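Local atomic coordinates of cryptochrome DASH, chloroplastic/mitochondrial (Arabidopsis thaliana, PDB entry 2J4D), a protein that repairs cyclobutane pyrimidine dimers in single-stranded DNA as an FAD- and folate-binding photolyase and may also act as a blue-light photoreceptor. Residues P70-D75 / G96-C101; S449-A454 / V492-G497. All coordinates share one frame; numbering follows the deposited sequence.

Contact 1. Residues P70-D75 / G96-C101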
loop_
_atom_site.group_PDB
_atom_site.type_symbol
_atom_site.label_atom_id
_atom_site.label_comp_id
_atom_site.label_asym_id
_atom_site.label_seq_id
_atom_site.Cartn_x
_atom_site.Cartn_y
_atom_site.Cartn_z
ATOM N N PRO A 70 -18.675 -13.886 -1.442
ATOM C CA PRO A 70 -17.430 -13.133 -1.212
ATOM C C PRO A 70 -16.630 -13.786 -0.087
ATOM O O PRO A 70 -17.175 -14.103 0.972
ATOM C CB PRO A 70 -17.925 -11.739 -0.816
ATOM C CG PRO A 70 -19.324 -11.673 -1.397
ATOM C CD PRO A 70 -19.852 -13.059 -1.127
ATOM N N VAL A 71 -15.336 -13.972 -0.307
ATOM C CA VAL A 71 -14.499 -14.622 0.689
ATOM C C VAL A 71 -13.147 -13.955 0.897
ATOM O O VAL A 71 -12.546 -13.456 -0.051
ATOM C CB VAL A 71 -14.188 -16.079 0.278
ATOM C CG1 VAL A 71 -13.423 -16.784 1.391
ATOM C CG2 VAL A 71 -15.474 -16.819 -0.060
ATOM N N TYR A 72 -12.687 -13.940 2.144
ATOM C CA TYR A 72 -11.356 -13.437 2.449
ATOM C C TYR A 72 -10.727 -14.521 3.307
ATOM O O TYR A 72 -11.338 -14.987 4.275
ATOM C CB TYR A 72 -11.354 -12.134 3.244
ATOM C CG TYR A 72 -9.936 -11.695 3.572
ATOM C CD1 TYR A 72 -9.147 -11.036 2.625
ATOM C CD2 TYR A 72 -9.354 -12.011 4.801
ATOM C CE1 TYR A 72 -7.813 -10.708 2.894
ATOM C CE2 TYR A 72 -8.024 -11.688 5.083
ATOM C CZ TYR A 72 -7.261 -11.041 4.127
ATOM O OH TYR A 72 -5.946 -10.747 4.403
ATOM N N CYS A 73 -9.521 -14.937 2.939
ATOM C CA CYS A 73 -8.809 -15.959 3.694
ATOM C C CYS A 73 -7.660 -15.328 4.442
ATOM O O CYS A 73 -6.818 -14.651 3.850
ATOM C CB CYS A 73 -8.233 -17.035 2.772
ATOM S SG CYS A 73 -9.451 -17.896 1.778
ATOM N N LEU A 74 -7.621 -15.538 5.749
ATOM C CA LEU A 74 -6.518 -15.004 6.509
ATOM C C LEU A 74 -5.433 -16.078 6.385
ATOM O O LEU A 74 -5.433 -17.073 7.111
ATOM C CB LEU A 74 -6.915 -14.800 7.958
ATOM C CG LEU A 74 -5.844 -13.941 8.615
ATOM C CD1 LEU A 74 -6.067 -12.464 8.302
ATOM C CD2 LEU A 74 -5.899 -14.183 10.080
ATOM N N ASP A 75 -4.538 -15.864 5.424
ATOM C CA ASP A 75 -3.443 -16.775 5.089
ATOM C C ASP A 75 -2.416 -16.826 6.214
ATOM O O ASP A 75 -1.795 -15.816 6.530
ATOM C CB ASP A 75 -2.773 -16.264 3.808
ATOM C CG ASP A 75 -1.856 -17.287 3.161
ATOM O OD1 ASP A 75 -1.180 -18.041 3.888
ATOM O OD2 ASP A 75 -1.806 -17.312 1.908
ATOM N N GLY A 96 -3.249 -4.499 12.485
ATOM C CA GLY A 96 -4.403 -3.807 13.033
ATOM C C GLY A 96 -5.180 -3.084 11.941
ATOM O O GLY A 96 -6.412 -3.073 11.939
ATOM N N PHE A 97 -4.457 -2.473 11.011
ATOM C CA PHE A 97 -5.083 -1.756 9.901
ATOM C C PHE A 97 -5.863 -2.762 9.036
ATOM O O PHE A 97 -6.985 -2.484 8.604
ATOM C CB PHE A 97 -4.000 -1.045 9.077
ATOM C CG PHE A 97 -4.540 -0.123 8.012
ATOM C CD1 PHE A 97 -4.859 1.208 8.311
ATOM C CD2 PHE A 97 -4.685 -0.569 6.703
ATOM C CE1 PHE A 97 -5.308 2.083 7.317
ATOM C CE2 PHE A 97 -5.139 0.298 5.688
ATOM C CZ PHE A 97 -5.449 1.626 5.995
ATOM N N LEU A 98 -5.279 -3.937 8.793
ATOM C CA LEU A 98 -5.968 -4.964 8.005
ATOM C C LEU A 98 -7.303 -5.353 8.643
ATOM O O LEU A 98 -8.314 -5.461 7.950
ATOM C CB LEU A 98 -5.102 -6.230 7.855
ATOM C CG LEU A 98 -5.835 -7.503 7.383
ATOM C CD1 LEU A 98 -6.445 -7.280 6.005
ATOM C CD2 LEU A 98 -4.859 -8.680 7.322
ATOM N N MET A 99 -7.321 -5.566 9.960
ATOM C CA MET A 99 -8.573 -5.952 10.614
ATOM C C MET A 99 -9.645 -4.883 10.406
ATOM O O MET A 99 -10.799 -5.207 10.124
ATOM C CB MET A 99 -8.367 -6.209 12.118
ATOM C CG MET A 99 -7.377 -7.338 12.435
ATOM S SD MET A 99 -7.679 -8.868 11.480
ATOM C CE MET A 99 -6.045 -9.317 11.008
ATOM N N GLU A 100 -9.275 -3.614 10.551
ATOM C CA GLU A 100 -10.245 -2.545 10.334
ATOM C C GLU A 100 -10.747 -2.592 8.889
ATOM O O GLU A 100 -11.931 -2.364 8.639
ATOM C CB GLU A 100 -9.625 -1.177 10.657
ATOM C CG GLU A 100 -9.234 -1.052 12.129
ATOM C CD GLU A 100 -8.685 0.311 12.510
ATOM O OE1 GLU A 100 -7.779 0.819 11.818
ATOM O OE2 GLU A 100 -9.155 0.870 13.523
ATOM N N CYS A 101 -9.855 -2.900 7.943
ATOM C CA CYS A 101 -10.247 -2.996 6.530
ATOM C C CYS A 101 -11.290 -4.092 6.323
ATOM O O CYS A 101 -12.251 -3.915 5.575
ATOM C CB CYS A 101 -9.041 -3.318 5.638
ATOM S SG CYS A 101 -7.837 -1.980 5.452
#
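The ring of Tyr72 is the one flat group in this contact, and it meets Leu98 obliquely, through its hydroxyl end: Tyr72 OH sits 3.7 Å from Leu98 CD2 and 3.9 Å from Leu98 CD1, so the phenol oxygen rests against both methyls of the leucine fork. Leu98 CD1 also comes within 4.3 Å of Tyr72 CZ. At the edge of the ring, in its plane, lies Leu74 CD1, which belongs to the same strand. Tyr72 has CG anti to its amide nitrogen (chi1 178°), which carries the phenol out across the gap to Leu98, while Leu98 reaches back from the opposite direction.

Leu74 starts out less well aimed, since its CB does not point at the helix, but its CD1 swings in to touch Leu98 CD2 at 4.1 Å and Met99 CE at 4.2 Å. Met99 bends at chi2 and chi3 to bring that terminal methyl round, and it meets Leu74 at about a right angle.

Strand 67-74 and helix 92-111 belong to the Rossmann-like alpha/beta domain of the photolyase family, where helices pack on a five-stranded parallel sheet of order 3-2-1-4-5. Helix 92-111 forms part of the right-handed crossover from strand 67-74 to its neighbour 117-120. The two short segments run nearly antiparallel, at 161°, and their axes come no nearer than 12.0 Å, leaving the side chains to span the gap.

The side chain of Tyr72 lies about 11 Å from the bound folate. Further along the same helix, Leu102 also touches Tyr72, and Pro230 and Leu235 pack on Leu74. On the other side of the strand, Val71 and Cys73 meet helix 123-134.

Contact 2. Residues S449-A454 / V492-G497; sequences SIPKQA and VPLKHG
Leu494 has CG anti to its carbonyl carbon (chi1 -70°) and an extended second torsion (chi2 170°), and with these it lays its forked end against the start of helix 450-457. The two methyls divide the work: Leu494 CD2 lies 4.3 Å from Ile450 CG1, and Leu494 CD1 lies 4.2 Å from Pro451 CD. Ile450 and Pro451 are the first two residues of the helix, and both point their CB atoms at the loop, so the leucine meets the first turn by two neighbouring side chains.

Ser449 is the N-cap of this helix, though the capping bond from Lys452 N to its OG is weak and doubtful, the place of OG being uncertain. The main-chain bond from Gln453 N to Ser449 O, 2.8 Å, closes the first turn.

The contact packs the loop after helix 483-486 on helix 450-457 within the helical FAD-binding domain. Helix 391-404 touches both partners: Phe400 meets Leu494, and Asp404 meets Ile450 while accepting a hydrogen bond from Lys495 N. Tyr373 lies against Leu494 and bonds to Val492 O, tying down the loop just ahead of the leucine.

The side-chain atoms that meet within 4.5 Å are all aliphatic carbons. The attraction is probably dispersion and partial burial of apolar surface, with polar ties to neighbouring parts of the domain fixing where the loop lies.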
loop_
_atom_site.group_PDB
_atom_site.type_symbol
_atom_site.label_atom_id
_atom_site.label_comp_id
_atom_site.label_asym_id
_atom_site.label_seq_id
_atom_site.Cartn_x
_atom_site.Cartn_y
_atom_site.Cartn_z
ATOM N N SER A 449 22.979 13.570 1.692
ATOM C CA SER A 449 23.766 14.180 2.754
ATOM C C SER A 449 22.831 14.501 3.909
ATOM O O SER A 449 21.929 15.319 3.766
ATOM C CB SER A 449 24.416 15.470 2.249
ATOM O OG SER A 449 24.978 16.205 3.324
ATOM N N ILE A 450 23.042 13.857 5.050
ATOM C CA ILE A 450 22.188 14.096 6.207
ATOM C C ILE A 450 22.130 15.566 6.610
ATOM O O ILE A 450 21.051 16.097 6.871
ATOM C CB ILE A 450 22.627 13.226 7.416
ATOM C CG1 ILE A 450 21.975 11.844 7.323
ATOM C CG2 ILE A 450 22.215 13.884 8.728
ATOM C CD1 ILE A 450 22.210 11.122 6.011
ATOM N N PRO A 451 23.284 16.249 6.662
ATOM C CA PRO A 451 23.255 17.664 7.043
ATOM C C PRO A 451 22.447 18.521 6.076
ATOM O O PRO A 451 21.646 19.349 6.497
ATOM C CB PRO A 451 24.734 18.049 7.062
ATOM C CG PRO A 451 25.323 17.160 6.022
ATOM C CD PRO A 451 24.655 15.832 6.323
ATOM N N LYS A 452 22.660 18.325 4.778
ATOM C CA LYS A 452 21.932 19.102 3.781
ATOM C C LYS A 452 20.448 18.785 3.801
ATOM O O LYS A 452 19.613 19.678 3.686
ATOM C CB LYS A 452 22.488 18.844 2.380
ATOM C CG LYS A 452 23.867 19.429 2.152
ATOM C CD LYS A 452 24.327 19.213 0.724
ATOM C CE LYS A 452 25.768 19.667 0.546
ATOM N NZ LYS A 452 26.329 19.241 -0.768
ATOM N N GLN A 453 20.116 17.507 3.932
ATOM C CA GLN A 453 18.717 17.117 3.967
ATOM C C GLN A 453 18.055 17.766 5.176
ATOM O O GLN A 453 16.948 18.305 5.078
ATOM C CB GLN A 453 18.593 15.592 4.037
ATOM C CG GLN A 453 19.092 14.891 2.773
ATOM C CD GLN A 453 18.243 15.219 1.553
ATOM O OE1 GLN A 453 17.038 14.973 1.543
ATOM N NE2 GLN A 453 18.870 15.771 0.518
ATOM N N ALA A 454 18.745 17.738 6.313
ATOM C CA ALA A 454 18.200 18.336 7.523
ATOM C C ALA A 454 17.961 19.825 7.310
ATOM O O ALA A 454 16.928 20.365 7.704
ATOM C CB ALA A 454 19.155 18.120 8.695
ATOM N N VAL A 492 28.060 5.447 13.561
ATOM C CA VAL A 492 29.014 5.473 12.451
ATOM C C VAL A 492 29.226 6.914 12.029
ATOM O O VAL A 492 28.385 7.777 12.276
ATOM C CB VAL A 492 28.492 4.776 11.173
ATOM C CG1 VAL A 492 28.612 3.280 11.290
ATOM C CG2 VAL A 492 27.048 5.209 10.914
ATOM N N PRO A 493 30.361 7.193 11.391
ATOM C CA PRO A 493 30.684 8.529 10.901
ATOM C C PRO A 493 29.865 8.654 9.621
ATOM O O PRO A 493 29.434 7.640 9.067
ATOM C CB PRO A 493 32.191 8.431 10.634
ATOM C CG PRO A 493 32.358 6.971 10.254
ATOM C CD PRO A 493 31.548 6.320 11.341
ATOM N N LEU A 494 29.603 9.867 9.163
ATOM C CA LEU A 494 28.849 10.002 7.935
ATOM C C LEU A 494 29.895 9.800 6.852
ATOM O O LEU A 494 31.025 10.280 6.977
ATOM C CB LEU A 494 28.210 11.384 7.834
ATOM C CG LEU A 494 27.066 11.575 8.829
ATOM C CD1 LEU A 494 26.646 13.035 8.828
ATOM C CD2 LEU A 494 25.890 10.659 8.478
ATOM N N LYS A 495 29.527 9.048 5.824
ATOM C CA LYS A 495 30.413 8.765 4.720
ATOM C C LYS A 495 30.896 10.018 3.996
ATOM O O LYS A 495 31.999 10.010 3.469
ATOM C CB LYS A 495 29.712 7.833 3.748
ATOM C CG LYS A 495 30.610 7.298 2.677
ATOM C CD LYS A 495 29.785 6.709 1.572
ATOM C CE LYS A 495 30.489 6.939 0.263
ATOM N NZ LYS A 495 30.554 5.717 -0.564
ATOM N N HIS A 496 30.117 11.095 3.946
ATOM C CA HIS A 496 30.590 12.306 3.258
ATOM C C HIS A 496 30.671 13.652 3.997
ATOM O O HIS A 496 29.648 14.371 4.146
ATOM C CB HIS A 496 29.794 12.438 1.977
ATOM C CG HIS A 496 30.064 11.320 1.007
ATOM N ND1 HIS A 496 31.226 11.258 0.268
ATOM C CD2 HIS A 496 29.361 10.204 0.683
ATOM C CE1 HIS A 496 31.224 10.171 -0.483
ATOM N NE2 HIS A 496 30.101 9.515 -0.254
ATOM N N GLY A 497 31.936 13.958 4.371
ATOM C CA GLY A 497 32.384 15.148 5.125
ATOM C C GLY A 497 31.513 16.350 5.453
ATOM O O GLY A 497 30.320 16.324 5.846
#

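In the fold
Both segments of contact 1 precede those of contact 2 in the sequence, and the two share no helix or strand. Their centres are 41 Å apart, with about 26 Å between nearest atoms, and they flank the middle of the molecule from opposite sides. Contact 1 joins a strand to a helix inside the N-terminal alpha/beta domain, whereas in contact 2 the end of the modelled chain meets helix 450-457. The side chain of Ile450 in contact 2 is about 13 Å from the FAD. The pair thus reflects the two-domain photolyase architecture, one contact inside the Rossmann-like domain and the other in the helical domain that holds the flavin.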